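Local coordinates for Rho GTPase-activating protein 26 (Gallus gallus, PDB 1F7C) that stimulates GTP hydrolysis by RhoA and Cdc42 through the helical RhoGAP domain that makes up this chain, at residues 58-63 with 173-178. Sequence-based numbering, arbitrary orientation.
Sequences LYRIVG and VANLGV
Arg60 reaches from the loop between helices 35-51 and 65-76 to Asn175 in the first turns of helix 173-184, and only NH2 arrives. From CB, CG lies trans to the backbone N (chi1 177°), on the side of the carbonyl carbon. CB, CG and CD meet nothing on residues 173-178. Past CD the chain bends at chi3, -76°, and swings the guanidinium round toward the helix. Arg60 NE still lies 5.1 Å from Asn175 ND2, and Arg60 CZ is 4.5 Å from Asn175 ND2. Arg60 NH2 closes the gap, ending 3.2 Å from Asn175 ND2, with the amide at the guanidinium edge and the two planes 73° apart; NH1 makes no contact with residues 173-178. Both nitrogens are donors, so this is no hydrogen bond; Asn175 OD1 stays 4.4 Å from Arg60 NH2. The amide's ND2 is already committed to Leu170 O, which helps set the amide's orientation. Deeper in, Leu176 CD2 comes to 4.1 Å from Leu58 O, a thin van der Waals touch, while Met171 packs against Leu58, Arg60 and Leu176. Arg60 is the predicted arginine finger; its guanidinium is not hydrogen-bonded to residues 173-178, consistent with a side chain that, as in other RhoGAPs, would have to reach into a bound GTPase's active site.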
ATOM      1  N   LEU A  58     -11.449  -7.087  -0.180  1.00 34.26           N
ATOM      2  CA  LEU A  58     -10.980  -5.719  -0.402  1.00 33.86           C
ATOM      3  C   LEU A  58      -9.580  -5.722  -1.003  1.00 34.39           C
ATOM      4  O   LEU A  58      -8.648  -6.293  -0.423  1.00 31.33           O
ATOM      5  CB  LEU A  58     -10.936  -4.932   0.913  1.00 34.28           C
ATOM      6  CG  LEU A  58     -12.189  -4.279   1.490  1.00 34.01           C
ATOM      7  CD1 LEU A  58     -11.833  -3.646   2.830  1.00 32.65           C
ATOM      8  CD2 LEU A  58     -12.732  -3.219   0.525  1.00 31.34           C
ATOM      9  N   TYR A  59      -9.446  -5.078  -2.161  1.00 34.45           N
ATOM     10  CA  TYR A  59      -8.173  -4.967  -2.870  1.00 36.07           C
ATOM     11  C   TYR A  59      -7.734  -6.243  -3.607  1.00 38.26           C
ATOM     12  O   TYR A  59      -6.737  -6.241  -4.321  1.00 39.79           O
ATOM     13  CB  TYR A  59      -7.067  -4.492  -1.905  1.00 31.52           C
ATOM     14  CG  TYR A  59      -7.306  -3.098  -1.360  1.00 26.57           C
ATOM     15  CD1 TYR A  59      -7.727  -2.897  -0.036  1.00 26.78           C
ATOM     16  CD2 TYR A  59      -7.133  -1.979  -2.174  1.00 26.01           C
ATOM     17  CE1 TYR A  59      -7.971  -1.604   0.459  1.00 24.20           C
ATOM     18  CE2 TYR A  59      -7.376  -0.682  -1.695  1.00 26.38           C
ATOM     19  CZ  TYR A  59      -7.791  -0.499  -0.382  1.00 26.59           C
ATOM     20  OH  TYR A  59      -8.014   0.780   0.076  1.00 28.84           O
ATOM     21  N   ARG A  60      -8.477  -7.329  -3.430  1.00 41.29           N
ATOM     22  CA  ARG A  60      -8.172  -8.584  -4.111  1.00 44.43           C
ATOM     23  C   ARG A  60      -9.105  -8.650  -5.319  1.00 44.12           C
ATOM     24  O   ARG A  60      -8.709  -9.034  -6.416  1.00 45.40           O
ATOM     25  CB  ARG A  60      -8.435  -9.776  -3.182  1.00 47.08           C
ATOM     26  CG  ARG A  60      -8.202 -11.137  -3.830  1.00 53.33           C
ATOM     27  CD  ARG A  60      -9.031 -12.221  -3.157  1.00 57.93           C
ATOM     28  NE  ARG A  60      -8.491 -12.634  -1.864  1.00 63.48           N
ATOM     29  CZ  ARG A  60      -9.217 -13.192  -0.896  1.00 66.02           C
ATOM     30  NH1 ARG A  60     -10.517 -13.396  -1.075  1.00 65.93           N
ATOM     31  NH2 ARG A  60      -8.643 -13.557   0.249  1.00 65.50           N
ATOM     32  N   ILE A  61     -10.354  -8.259  -5.096  1.00 46.73           N
ATOM     33  CA  ILE A  61     -11.373  -8.247  -6.134  1.00 47.91           C
ATOM     34  C   ILE A  61     -11.140  -7.038  -7.014  1.00 49.46           C
ATOM     35  O   ILE A  61     -11.092  -5.910  -6.530  1.00 49.10           O
ATOM     36  CB  ILE A  61     -12.796  -8.163  -5.526  1.00 48.42           C
ATOM     37  CG1 ILE A  61     -13.085  -9.425  -4.708  1.00 48.63           C
ATOM     38  CG2 ILE A  61     -13.831  -7.970  -6.623  1.00 47.14           C
ATOM     39  CD1 ILE A  61     -12.907 -10.725  -5.487  1.00 49.87           C
ATOM     40  N   VAL A  62     -10.999  -7.286  -8.311  1.00 51.68           N
ATOM     41  CA  VAL A  62     -10.750  -6.233  -9.279  1.00 53.00           C
ATOM     42  C   VAL A  62     -12.041  -5.683  -9.867  1.00 53.59           C
ATOM     43  O   VAL A  62     -12.978  -6.430 -10.135  1.00 55.49           O
ATOM     44  CB  VAL A  62      -9.861  -6.760 -10.409  1.00 52.70           C
ATOM     45  CG1 VAL A  62      -9.541  -5.646 -11.380  1.00 53.38           C
ATOM     46  CG2 VAL A  62      -8.584  -7.350  -9.819  1.00 52.23           C
ATOM     47  N   GLY A  63     -12.089  -4.372 -10.063  1.00 54.45           N
ATOM     48  CA  GLY A  63     -13.278  -3.760 -10.626  1.00 57.56           C
ATOM     49  C   GLY A  63     -13.226  -3.707 -12.144  1.00 59.79           C
ATOM     50  O   GLY A  63     -12.252  -4.144 -12.759  1.00 58.81           O
ATOM     51  N   VAL A 173      -3.567  -9.938   7.126  1.00 29.01           N
ATOM     52  CA  VAL A 173      -2.306  -9.266   6.842  1.00 30.96           C
ATOM     53  C   VAL A 173      -1.622  -9.975   5.668  1.00 31.40           C
ATOM     54  O   VAL A 173      -1.233  -9.349   4.684  1.00 31.21           O
ATOM     55  CB  VAL A 173      -1.386  -9.305   8.090  1.00 32.99           C
ATOM     56  CG1 VAL A 173       0.005  -8.802   7.740  1.00 32.67           C
ATOM     57  CG2 VAL A 173      -1.997  -8.458   9.202  1.00 28.86           C
ATOM     58  N   ALA A 174      -1.501 -11.292   5.775  1.00 32.01           N
ATOM     59  CA  ALA A 174      -0.873 -12.088   4.732  1.00 31.68           C
ATOM     60  C   ALA A 174      -1.543 -11.872   3.374  1.00 31.44           C
ATOM     61  O   ALA A 174      -0.853 -11.716   2.368  1.00 33.04           O
ATOM     62  CB  ALA A 174      -0.905 -13.559   5.118  1.00 30.59           C
ATOM     63  N   ASN A 175      -2.876 -11.862   3.339  1.00 30.61           N
ATOM     64  CA  ASN A 175      -3.596 -11.643   2.086  1.00 31.12           C
ATOM     65  C   ASN A 175      -3.349 -10.246   1.505  1.00 31.19           C
ATOM     66  O   ASN A 175      -3.339 -10.060   0.294  1.00 32.23           O
ATOM     67  CB  ASN A 175      -5.103 -11.828   2.280  1.00 34.90           C
ATOM     68  CG  ASN A 175      -5.502 -13.280   2.434  1.00 36.94           C
ATOM     69  OD1 ASN A 175      -4.723 -14.189   2.150  1.00 37.27           O
ATOM     70  ND2 ASN A 175      -6.734 -13.505   2.874  1.00 36.07           N
ATOM     71  N   LEU A 176      -3.168  -9.253   2.364  1.00 28.49           N
ATOM     72  CA  LEU A 176      -2.920  -7.916   1.870  1.00 27.34           C
ATOM     73  C   LEU A 176      -1.487  -7.848   1.350  1.00 26.82           C
ATOM     74  O   LEU A 176      -1.204  -7.158   0.375  1.00 25.11           O
ATOM     75  CB  LEU A 176      -3.175  -6.886   2.979  1.00 23.97           C
ATOM     76  CG  LEU A 176      -4.663  -6.780   3.351  1.00 24.66           C
ATOM     77  CD1 LEU A 176      -4.851  -5.970   4.628  1.00 21.76           C
ATOM     78  CD2 LEU A 176      -5.433  -6.156   2.190  1.00 20.75           C
ATOM     79  N   GLY A 177      -0.588  -8.583   1.992  1.00 28.97           N
ATOM     80  CA  GLY A 177       0.800  -8.595   1.558  1.00 31.48           C
ATOM     81  C   GLY A 177       0.947  -9.102   0.131  1.00 33.57           C
ATOM     82  O   GLY A 177       1.762  -8.591  -0.640  1.00 33.94           O
ATOM     83  N   VAL A 178       0.151 -10.105  -0.224  1.00 33.26           N
ATOM     84  CA  VAL A 178       0.180 -10.674  -1.566  1.00 34.80           C
ATOM     85  C   VAL A 178      -0.278  -9.667  -2.610  1.00 36.27           C
ATOM     86  O   VAL A 178       0.267  -9.620  -3.713  1.00 37.14           O
ATOM     87  CB  VAL A 178      -0.724 -11.940  -1.663  1.00 33.70           C
ATOM     88  CG1 VAL A 178      -1.047 -12.257  -3.118  1.00 33.35           C
ATOM     89  CG2 VAL A 178      -0.020 -13.126  -1.018  1.00 32.49           C
TER